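PDB 2IMP: lactaldehyde dehydrogenase from Escherichia coli, which catalyses the irreversible NAD-dependent oxidation of L-lactaldehyde to L-lactate, and of glycolaldehyde to glycolate, in the breakdown of fucose and rhamnose. Local coordinates for residues W71-S76 with M115-R120; A106-Y111 with L158-M163; P58-L63 with I195-G200. All coordinates share one frame; numbering follows the deposited sequence.

Interaction 1: W71-S76 with M115-R120; sequences WLRKIS and MAEWAR. With SO4 (sulfate ion), chain C.
At a subunit interface of the homotetramer, Leu72 and Arg73 of helix 65-81 meet Ala116, in the last part of helix 98-116, and Glu117, which follows it. The apolar part is small: CB of Leu72 lies 4.1 Å from CB of Ala116, and Leu72 CD1 reaches both CA and CB of the same alanine. With no side chain beyond CB, Ala116 lets the two backbones approach to 6.2 Å between its CA and that of Leu72, a helix-to-helix packing within the aldehyde dehydrogenase fold. Arg73 leaves its helix with CG anti to the carbonyl carbon (chi1 -81°) and runs extended from CG to NE. This carries the guanidinium across Ala116, whose CB lies over one of its faces, 4.2 Å from NE. NH2 comes within 4.0 Å of CG of Glu117, and the two side chains cross at about a right angle, guanidinium and carboxylate planes 67° apart. Within the chain the charges stay separated, NH2 of Arg73 being 5.1 Å from OE2 of Glu117; water 1 spans them, accepting from NH2 and donating to OE2. Their direct partners lie across the interface: Arg73 forms a salt bridge with Glu117 of the second subunit, while Glu117 pairs with Arg73 and Arg121 of that subunit. At the other end of the guanidinium, NH1 gives a weak hydrogen bond of 3.4 Å to O2 of a sulfate, that oxygen lying near the guanidinium plane; the ion, probably from the crystallisation liquor, is also bonded by Ser70.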
loop_
_atom_site.group_PDB
_atom_site.type_symbol
_atom_site.label_atom_id
_atom_site.label_comp_id
_atom_site.label_asym_id
_atom_site.label_seq_id
_atom_site.Cartn_x
_atom_site.Cartn_y
_atom_site.Cartn_z
ATOM N N TRP A 71 20.941 12.956 -10.098
ATOM C CA TRP A 71 22.199 12.343 -10.497
ATOM C C TRP A 71 21.974 11.160 -11.461
ATOM O O TRP A 71 22.689 11.009 -12.457
ATOM C CB TRP A 71 22.982 11.863 -9.267
ATOM C CG TRP A 71 23.732 12.966 -8.578
ATOM C CD1 TRP A 71 23.529 13.442 -7.314
ATOM C CD2 TRP A 71 24.796 13.746 -9.133
ATOM N NE1 TRP A 71 24.403 14.471 -7.047
ATOM C CE2 TRP A 71 25.190 14.677 -8.147
ATOM C CE3 TRP A 71 25.453 13.746 -10.371
ATOM C CZ2 TRP A 71 26.216 15.602 -8.363
ATOM C CZ3 TRP A 71 26.472 14.667 -10.584
ATOM C CH2 TRP A 71 26.843 15.582 -9.584
ATOM N N LEU A 72 20.972 10.339 -11.147
ATOM C CA LEU A 72 20.635 9.206 -11.998
ATOM C C LEU A 72 20.194 9.655 -13.402
ATOM O O LEU A 72 20.571 9.053 -14.399
ATOM C CB LEU A 72 19.530 8.359 -11.355
ATOM C CG LEU A 72 19.898 7.520 -10.128
ATOM C CD1 LEU A 72 18.644 6.831 -9.594
ATOM C CD2 LEU A 72 20.952 6.482 -10.507
ATOM N N ARG A 73 19.401 10.720 -13.463
ATOM C CA ARG A 73 18.959 11.246 -14.753
ATOM C C ARG A 73 20.126 11.751 -15.623
ATOM O O ARG A 73 20.080 11.664 -16.847
ATOM C CB ARG A 73 17.936 12.365 -14.549
ATOM C CG ARG A 73 16.544 11.831 -14.293
ATOM C CD ARG A 73 15.619 12.858 -13.677
ATOM N NE ARG A 73 14.330 12.236 -13.385
ATOM C CZ ARG A 73 13.492 12.639 -12.435
ATOM N NH1 ARG A 73 13.796 13.679 -11.664
ATOM N NH2 ARG A 73 12.347 11.986 -12.252
ATOM N N LYS A 74 21.156 12.285 -14.975
ATOM C CA LYS A 74 22.327 12.736 -15.705
ATOM C C LYS A 74 23.045 11.547 -16.343
ATOM O O LYS A 74 23.574 11.647 -17.450
ATOM C CB LYS A 74 23.291 13.477 -14.775
ATOM C CG LYS A 74 22.757 14.817 -14.311
ATOM C CD LYS A 74 23.703 15.494 -13.347
ATOM C CE LYS A 74 23.134 16.830 -12.898
ATOM N NZ LYS A 74 24.013 17.466 -11.871
ATOM N N ILE A 75 23.048 10.421 -15.630
ATOM C CA ILE A 75 23.674 9.222 -16.154
ATOM C C ILE A 75 22.911 8.649 -17.368
ATOM O O ILE A 75 23.514 8.308 -18.382
ATOM C CB ILE A 75 23.804 8.130 -15.065
ATOM C CG1 ILE A 75 24.778 8.600 -13.983
ATOM C CG2 ILE A 75 24.291 6.821 -15.693
ATOM C CD1 ILE A 75 24.854 7.696 -12.771
ATOM N N SER A 76 21.589 8.553 -17.256
ATOM C CA SER A 76 20.806 8.054 -18.374
ATOM C C SER A 76 20.982 8.946 -19.610
ATOM O O SER A 76 21.099 8.454 -20.729
ATOM C CB SER A 76 19.319 7.971 -18.009
ATOM O OG SER A 76 18.772 9.259 -17.801
ATOM N N MET A 115 13.406 4.296 -12.562
ATOM C CA MET A 115 13.804 4.123 -11.169
ATOM C C MET A 115 13.988 5.458 -10.415
ATOM O O MET A 115 13.595 5.584 -9.255
ATOM C CB MET A 115 15.091 3.300 -11.086
ATOM C CG MET A 115 14.873 1.801 -11.255
ATOM S SD MET A 115 13.901 1.087 -9.892
ATOM C CE MET A 115 13.385 -0.450 -10.603
ATOM N N ALA A 116 14.570 6.451 -11.088
ATOM C CA ALA A 116 14.764 7.757 -10.467
ATOM C C ALA A 116 13.426 8.381 -10.002
ATOM O O ALA A 116 13.389 9.177 -9.068
ATOM C CB ALA A 116 15.469 8.710 -11.445
ATOM N N GLU A 117 12.349 7.985 -10.671
ATOM C CA GLU A 117 11.016 8.478 -10.356
ATOM C C GLU A 117 10.480 7.996 -8.988
ATOM O O GLU A 117 9.471 8.502 -8.503
ATOM C CB GLU A 117 10.032 8.077 -11.466
ATOM C CG GLU A 117 10.480 8.523 -12.846
ATOM C CD GLU A 117 9.554 8.059 -13.952
ATOM O OE1 GLU A 117 8.905 7.002 -13.802
ATOM O OE2 GLU A 117 9.490 8.745 -14.989
ATOM N N TRP A 118 11.156 7.016 -8.393
ATOM C CA TRP A 118 10.752 6.513 -7.081
ATOM C C TRP A 118 11.148 7.447 -5.920
ATOM O O TRP A 118 10.650 7.303 -4.805
ATOM C CB TRP A 118 11.351 5.119 -6.821
ATOM C CG TRP A 118 10.583 3.999 -7.472
ATOM C CD1 TRP A 118 11.043 3.136 -8.427
ATOM C CD2 TRP A 118 9.208 3.647 -7.241
ATOM N NE1 TRP A 118 10.039 2.272 -8.808
ATOM C CE2 TRP A 118 8.904 2.564 -8.097
ATOM C CE3 TRP A 118 8.206 4.144 -6.396
ATOM C CZ2 TRP A 118 7.637 1.964 -8.135
ATOM C CZ3 TRP A 118 6.936 3.546 -6.432
ATOM C CH2 TRP A 118 6.669 2.466 -7.298
ATOM N N ALA A 119 12.028 8.404 -6.213
ATOM C CA ALA A 119 12.541 9.342 -5.214
ATOM C C ALA A 119 11.541 9.829 -4.134
ATOM O O ALA A 119 11.775 9.643 -2.941
ATOM C CB ALA A 119 13.173 10.552 -5.912
ATOM N N ARG A 120 10.460 10.468 -4.560
ATOM C CA ARG A 120 9.460 10.977 -3.624
ATOM C C ARG A 120 8.296 9.998 -3.383
ATOM O O ARG A 120 7.292 10.364 -2.775
ATOM C CB ARG A 120 8.861 12.279 -4.167
ATOM C CG ARG A 120 9.838 13.429 -4.374
ATOM C CD ARG A 120 9.365 14.296 -5.526
ATOM N NE ARG A 120 10.023 15.600 -5.592
ATOM C CZ ARG A 120 10.123 16.319 -6.707
ATOM N NH1 ARG A 120 9.623 15.853 -7.844
ATOM N NH2 ARG A 120 10.699 17.515 -6.684
HETATM S S SO4 C . 16.460 16.879 -12.652
HETATM O O1 SO4 C . 16.749 15.844 -13.664
HETATM O O2 SO4 C . 16.058 16.233 -11.387
HETATM O O3 SO4 C . 17.667 17.697 -12.424
HETATM O O4 SO4 C . 15.365 17.742 -13.134
HETATM O O HOH W 1 11.712 10.844 -15.233
#

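Interaction 2: A106-Y111 with L158-M163; sequences AFTADY and LIARKM. With LAC (lactic acid), chain E.
Tyr111 crosses from helix 98-116 to Ala160 and Arg161 of helix 155-168, where two nearly parallel helices, their short segments inclined by 10° with axes 9.3 Å apart, back the lactate pocket of this aldehyde dehydrogenase. CB of Tyr111 points toward the neighbouring helix, and CG stands opposite the backbone N (chi1 -172°), sending the ring outward. CD1 then passes 4.5 Å from CB of Ala160. Farther along, CE1 lies 3.6 Å from CA of Arg161 and meets the carbonyl O of Ala160 obliquely, while CZ passes CA and CG of Arg161. The tip, OH, sits 3.5 Å from CG of Arg161. It accepts a hydrogen bond from water 2, which also donates to the carbonyl O of Arg161, and is hydrogen-bonded to Asp461. A phenylalanine here would probably keep the ring packing but leave water 2 and Asp461 without the hydroxyl they share. One turn earlier, Thr108 turns CG2 to Ala160 CB, 3.5 Å away, while its OG1 bonds back to the carbonyl of Glu104. Arg161 bends at chi3 (-129°), its guanidinium plane steep to the tyrosine ring. NH2 pairs with Asp461 and Glu443, so Asp461 joins both side chains. NH1 of Arg161 donates in the guanidinium plane to O of the bound lactate, an almost straight hydrogen bond of 2.8 Å.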
loop_
_atom_site.group_PDB
_atom_site.type_symbol
_atom_site.label_atom_id
_atom_site.label_comp_id
_atom_site.label_asym_id
_atom_site.label_seq_id
_atom_site.Cartn_x
_atom_site.Cartn_y
_atom_site.Cartn_z
ATOM N N ALA A 106 18.979 1.519 -25.158
ATOM C CA ALA A 106 17.855 2.430 -24.997
ATOM C C ALA A 106 16.988 2.057 -23.765
ATOM O O ALA A 106 16.574 2.923 -22.999
ATOM C CB ALA A 106 17.006 2.427 -26.256
ATOM N N PHE A 107 16.743 0.760 -23.593
ATOM C CA PHE A 107 15.964 0.270 -22.458
ATOM C C PHE A 107 16.649 0.580 -21.108
ATOM O O PHE A 107 15.990 0.953 -20.138
ATOM C CB PHE A 107 15.749 -1.245 -22.577
ATOM C CG PHE A 107 14.878 -1.827 -21.491
ATOM C CD1 PHE A 107 13.511 -1.567 -21.461
ATOM C CD2 PHE A 107 15.424 -2.645 -20.504
ATOM C CE1 PHE A 107 12.699 -2.114 -20.452
ATOM C CE2 PHE A 107 14.619 -3.195 -19.491
ATOM C CZ PHE A 107 13.262 -2.932 -19.468
ATOM N N THR A 108 17.970 0.411 -21.073
ATOM C CA THR A 108 18.739 0.694 -19.874
ATOM C C THR A 108 18.580 2.164 -19.417
ATOM O O THR A 108 18.405 2.443 -18.228
ATOM C CB THR A 108 20.235 0.370 -20.101
ATOM O OG1 THR A 108 20.374 -1.030 -20.354
ATOM C CG2 THR A 108 21.065 0.727 -18.878
ATOM N N ALA A 109 18.630 3.081 -20.381
ATOM C CA ALA A 109 18.449 4.493 -20.090
ATOM C C ALA A 109 17.027 4.771 -19.570
ATOM O O ALA A 109 16.848 5.504 -18.599
ATOM C CB ALA A 109 18.719 5.334 -21.342
ATOM N N ASP A 110 16.029 4.187 -20.228
ATOM C CA ASP A 110 14.653 4.361 -19.776
ATOM C C ASP A 110 14.440 3.749 -18.374
ATOM O O ASP A 110 13.732 4.307 -17.540
ATOM C CB ASP A 110 13.663 3.726 -20.759
ATOM C CG ASP A 110 13.672 4.400 -22.118
ATOM O OD1 ASP A 110 13.996 5.603 -22.198
ATOM O OD2 ASP A 110 13.338 3.724 -23.110
ATOM N N TYR A 111 15.075 2.607 -18.136
ATOM C CA TYR A 111 14.980 1.946 -16.839
ATOM C C TYR A 111 15.519 2.839 -15.704
ATOM O O TYR A 111 14.892 2.974 -14.655
ATOM C CB TYR A 111 15.744 0.621 -16.881
ATOM C CG TYR A 111 15.561 -0.250 -15.659
ATOM C CD1 TYR A 111 16.327 -0.050 -14.516
ATOM C CD2 TYR A 111 14.647 -1.306 -15.665
ATOM C CE1 TYR A 111 16.196 -0.880 -13.408
ATOM C CE2 TYR A 111 14.510 -2.142 -14.562
ATOM C CZ TYR A 111 15.291 -1.925 -13.439
ATOM O OH TYR A 111 15.181 -2.764 -12.360
ATOM N N LEU A 158 21.934 -4.963 -16.908
ATOM C CA LEU A 158 22.102 -5.431 -15.545
ATOM C C LEU A 158 22.895 -4.475 -14.633
ATOM O O LEU A 158 22.745 -4.520 -13.412
ATOM C CB LEU A 158 22.701 -6.834 -15.530
ATOM C CG LEU A 158 21.663 -7.874 -15.976
ATOM C CD1 LEU A 158 22.284 -9.247 -15.996
ATOM C CD2 LEU A 158 20.476 -7.861 -15.026
ATOM N N ILE A 159 23.736 -3.627 -15.222
ATOM C CA ILE A 159 24.430 -2.639 -14.411
ATOM C C ILE A 159 23.380 -1.711 -13.759
ATOM O O ILE A 159 23.382 -1.479 -12.557
ATOM C CB ILE A 159 25.360 -1.730 -15.256
ATOM C CG1 ILE A 159 26.488 -2.540 -15.893
ATOM C CG2 ILE A 159 25.949 -0.641 -14.378
ATOM C CD1 ILE A 159 27.292 -1.734 -16.910
ATOM N N ALA A 160 22.485 -1.206 -14.602
ATOM C CA ALA A 160 21.425 -0.316 -14.166
ATOM C C ALA A 160 20.399 -1.010 -13.264
ATOM O O ALA A 160 19.940 -0.439 -12.274
ATOM C CB ALA A 160 20.718 0.288 -15.382
ATOM N N ARG A 161 20.055 -2.244 -13.617
ATOM C CA ARG A 161 19.085 -2.994 -12.836
ATOM C C ARG A 161 19.462 -3.074 -11.345
ATOM O O ARG A 161 18.591 -3.191 -10.477
ATOM C CB ARG A 161 18.926 -4.398 -13.405
ATOM C CG ARG A 161 17.717 -5.152 -12.862
ATOM C CD ARG A 161 17.602 -6.528 -13.507
ATOM N NE ARG A 161 16.265 -6.761 -14.036
ATOM C CZ ARG A 161 15.911 -7.829 -14.742
ATOM N NH1 ARG A 161 16.798 -8.784 -15.011
ATOM N NH2 ARG A 161 14.665 -7.939 -15.191
ATOM N N LYS A 162 20.762 -3.007 -11.068
ATOM C CA LYS A 162 21.222 -3.046 -9.688
ATOM C C LYS A 162 21.595 -1.653 -9.119
ATOM O O LYS A 162 21.127 -1.290 -8.056
ATOM C CB LYS A 162 22.411 -4.010 -9.548
ATOM C CG LYS A 162 22.103 -5.419 -10.042
ATOM C CD LYS A 162 23.295 -6.358 -9.899
ATOM C CE LYS A 162 23.046 -7.679 -10.630
ATOM N NZ LYS A 162 21.835 -8.398 -10.141
ATOM N N MET A 163 22.401 -0.882 -9.849
ATOM C CA MET A 163 22.821 0.436 -9.374
ATOM C C MET A 163 21.720 1.528 -9.285
ATOM O O MET A 163 21.759 2.365 -8.385
ATOM C CB MET A 163 24.002 0.959 -10.220
ATOM C CG MET A 163 23.648 1.520 -11.598
ATOM S SD MET A 163 23.010 3.227 -11.573
ATOM C CE MET A 163 24.503 4.159 -11.293
HETATM C C LAC E . 16.608 -11.191 -17.612
HETATM C CA LAC E . 18.028 -11.634 -17.800
HETATM C CB LAC E . 18.814 -10.538 -18.539
HETATM O O LAC E . 16.150 -11.050 -16.478
HETATM O OHN LAC E . 18.655 -11.834 -16.521
HETATM O OXT LAC E . 15.835 -10.995 -18.686
HETATM O O HOH W 2 15.557 -3.726 -9.494
#

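Interaction 3: P58-L63 with I195-G200; sequences PEWEAL and IGLPRG
Trp60, near the C-terminal end of helix 43-62, meets Leu197 and Pro198 of the loop after helix 183-195 through the outer carbons of its six-membered ring. Its CG is anti to the backbone N (chi1 -179°), which carries the indole away from its own helix and across to the loop. CH2 touches CD1 of Leu197 at 3.8 Å. CZ3 lies 3.9 Å from CD of Pro198 and 4.0 Å from its CG, and it is thus the CG-CD edge of the proline ring that does the touching. The leucine and proline side chains run at about a right angle to that of Trp60, and their touching atoms lie obliquely to the ring. Leu197 starts with its CB beside the contact rather than aimed at it; CG anti to the backbone N (chi1 -171°), followed by chi2 of 71°, swings CD1 round to the tryptophan. Pro198, in contrast, points its CB toward helix 43-62, and its closed ring holds CG and CD at the indole. The contact across the two segments is wholly apolar, and the polar edge of the indole is satisfied by the rest of the chain: NE1 of Trp60 is hydrogen-bonded to the carbonyl O of Leu167, which helps fix the rotation of the ring. Trp71 of helix 65-81 also meets the Trp60 ring, the two planes inclined, and touches both Leu197 and Pro198. Trp60 thus joins helix 43-62 to the connection to strand 202-204, a loop that leaves helix 183-195 through a Schellman motif, with Gly196 at positive phi.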
loop_
_atom_site.group_PDB
_atom_site.type_symbol
_atom_site.label_atom_id
_atom_site.label_comp_id
_atom_site.label_asym_id
_atom_site.label_seq_id
_atom_site.Cartn_x
_atom_site.Cartn_y
_atom_site.Cartn_z
ATOM N N PRO A 58 27.193 7.808 3.993
ATOM C CA PRO A 58 26.463 8.722 4.885
ATOM C C PRO A 58 26.037 10.034 4.177
ATOM O O PRO A 58 24.874 10.436 4.253
ATOM C CB PRO A 58 27.461 8.973 6.012
ATOM C CG PRO A 58 28.191 7.657 6.093
ATOM C CD PRO A 58 28.434 7.330 4.632
ATOM N N GLU A 59 26.989 10.687 3.515
ATOM C CA GLU A 59 26.706 11.916 2.779
ATOM C C GLU A 59 25.682 11.703 1.642
ATOM O O GLU A 59 24.829 12.557 1.390
ATOM C CB GLU A 59 27.979 12.474 2.147
ATOM C CG GLU A 59 28.888 13.277 3.044
ATOM C CD GLU A 59 30.086 13.821 2.268
ATOM O OE1 GLU A 59 30.954 13.013 1.859
ATOM O OE2 GLU A 59 30.149 15.054 2.056
ATOM N N TRP A 60 25.810 10.571 0.953
ATOM C CA TRP A 60 24.906 10.240 -0.140
ATOM C C TRP A 60 23.472 10.015 0.379
ATOM O O TRP A 60 22.520 10.601 -0.135
ATOM C CB TRP A 60 25.433 9.006 -0.896
ATOM C CG TRP A 60 24.593 8.567 -2.084
ATOM C CD1 TRP A 60 23.820 7.442 -2.172
ATOM C CD2 TRP A 60 24.452 9.252 -3.335
ATOM N NE1 TRP A 60 23.205 7.386 -3.402
ATOM C CE2 TRP A 60 23.569 8.478 -4.133
ATOM C CE3 TRP A 60 24.973 10.438 -3.860
ATOM C CZ2 TRP A 60 23.209 8.862 -5.434
ATOM C CZ3 TRP A 60 24.610 10.818 -5.161
ATOM C CH2 TRP A 60 23.734 10.027 -5.926
ATOM N N GLU A 61 23.329 9.185 1.410
ATOM C CA GLU A 61 22.003 8.970 1.969
ATOM C C GLU A 61 21.408 10.270 2.559
ATOM O O GLU A 61 20.197 10.476 2.529
ATOM C CB GLU A 61 22.013 7.870 3.048
ATOM C CG GLU A 61 20.623 7.635 3.656
ATOM C CD GLU A 61 20.495 6.347 4.478
ATOM O OE1 GLU A 61 21.528 5.793 4.924
ATOM O OE2 GLU A 61 19.337 5.897 4.689
ATOM N N ALA A 62 22.277 11.140 3.067
ATOM C CA ALA A 62 21.831 12.407 3.636
ATOM C C ALA A 62 21.230 13.359 2.579
ATOM O O ALA A 62 20.463 14.269 2.904
ATOM C CB ALA A 62 22.985 13.088 4.365
ATOM N N LEU A 63 21.601 13.147 1.322
ATOM C CA LEU A 63 21.046 13.952 0.243
ATOM C C LEU A 63 19.537 13.692 0.046
ATOM O O LEU A 63 19.090 12.544 0.112
ATOM C CB LEU A 63 21.755 13.645 -1.076
ATOM C CG LEU A 63 23.192 14.136 -1.272
ATOM C CD1 LEU A 63 23.695 13.677 -2.631
ATOM C CD2 LEU A 63 23.238 15.653 -1.170
ATOM N N ILE A 195 29.952 13.029 -15.665
ATOM C CA ILE A 195 28.898 13.855 -15.088
ATOM C C ILE A 195 29.187 14.292 -13.649
ATOM O O ILE A 195 28.448 15.079 -13.072
ATOM C CB ILE A 195 27.529 13.148 -15.110
ATOM C CG1 ILE A 195 27.564 11.910 -14.207
ATOM C CG2 ILE A 195 27.171 12.775 -16.542
ATOM C CD1 ILE A 195 26.207 11.469 -13.752
ATOM N N GLY A 196 30.260 13.752 -13.081
ATOM C CA GLY A 196 30.657 14.127 -11.738
ATOM C C GLY A 196 29.966 13.512 -10.537
ATOM O O GLY A 196 29.964 14.125 -9.465
ATOM N N LEU A 197 29.373 12.328 -10.683
ATOM C CA LEU A 197 28.729 11.691 -9.538
ATOM C C LEU A 197 29.653 11.706 -8.292
ATOM O O LEU A 197 30.836 11.379 -8.395
ATOM C CB LEU A 197 28.370 10.238 -9.866
ATOM C CG LEU A 197 27.504 9.503 -8.832
ATOM C CD1 LEU A 197 26.089 10.077 -8.870
ATOM C CD2 LEU A 197 27.468 7.999 -9.132
ATOM N N PRO A 198 29.124 12.094 -7.120
ATOM C CA PRO A 198 29.966 12.125 -5.918
ATOM C C PRO A 198 30.844 10.857 -5.795
ATOM O O PRO A 198 30.358 9.730 -5.946
ATOM C CB PRO A 198 28.949 12.237 -4.786
ATOM C CG PRO A 198 27.861 13.060 -5.414
ATOM C CD PRO A 198 27.728 12.434 -6.797
ATOM N N ARG A 199 32.127 11.071 -5.526
ATOM C CA ARG A 199 33.088 9.986 -5.388
ATOM C C ARG A 199 32.659 8.878 -4.402
ATOM O O ARG A 199 32.120 9.162 -3.332
ATOM C CB ARG A 199 34.443 10.551 -4.939
ATOM C CG ARG A 199 34.373 11.262 -3.590
ATOM C CD ARG A 199 35.675 11.966 -3.235
ATOM N NE ARG A 199 36.728 11.037 -2.836
ATOM C CZ ARG A 199 37.975 11.407 -2.563
ATOM N NH1 ARG A 199 38.318 12.686 -2.653
ATOM N NH2 ARG A 199 38.877 10.505 -2.192
ATOM N N GLY A 200 32.911 7.629 -4.783
ATOM C CA GLY A 200 32.571 6.510 -3.926
ATOM C C GLY A 200 31.174 5.942 -4.084
ATOM O O GLY A 200 30.945 4.789 -3.720
#

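All three contacts are buried, but to different degrees. Interaction 2 is the most internal, every touching residue buried; interactions 1 and 3, centred about 21 Å and 27 Å from the chain centre, each include a partly exposed residue, Arg73 and Pro198. Interactions 1 and 2 share helix 98-116 and touch where Leu72 and Ile75 pack on Met163; interactions 1 and 3 meet through Trp71, which lies against Trp60 and the 195-200 segment. Interactions 2 and 3 do not touch. Chemistry follows place: beside the substrate, interaction 2 combines packing with a charged network, interaction 1 joins a small apolar patch to charges that pair between subunits, and interaction 3, remote from the annotated sites, is purely apolar between its segments.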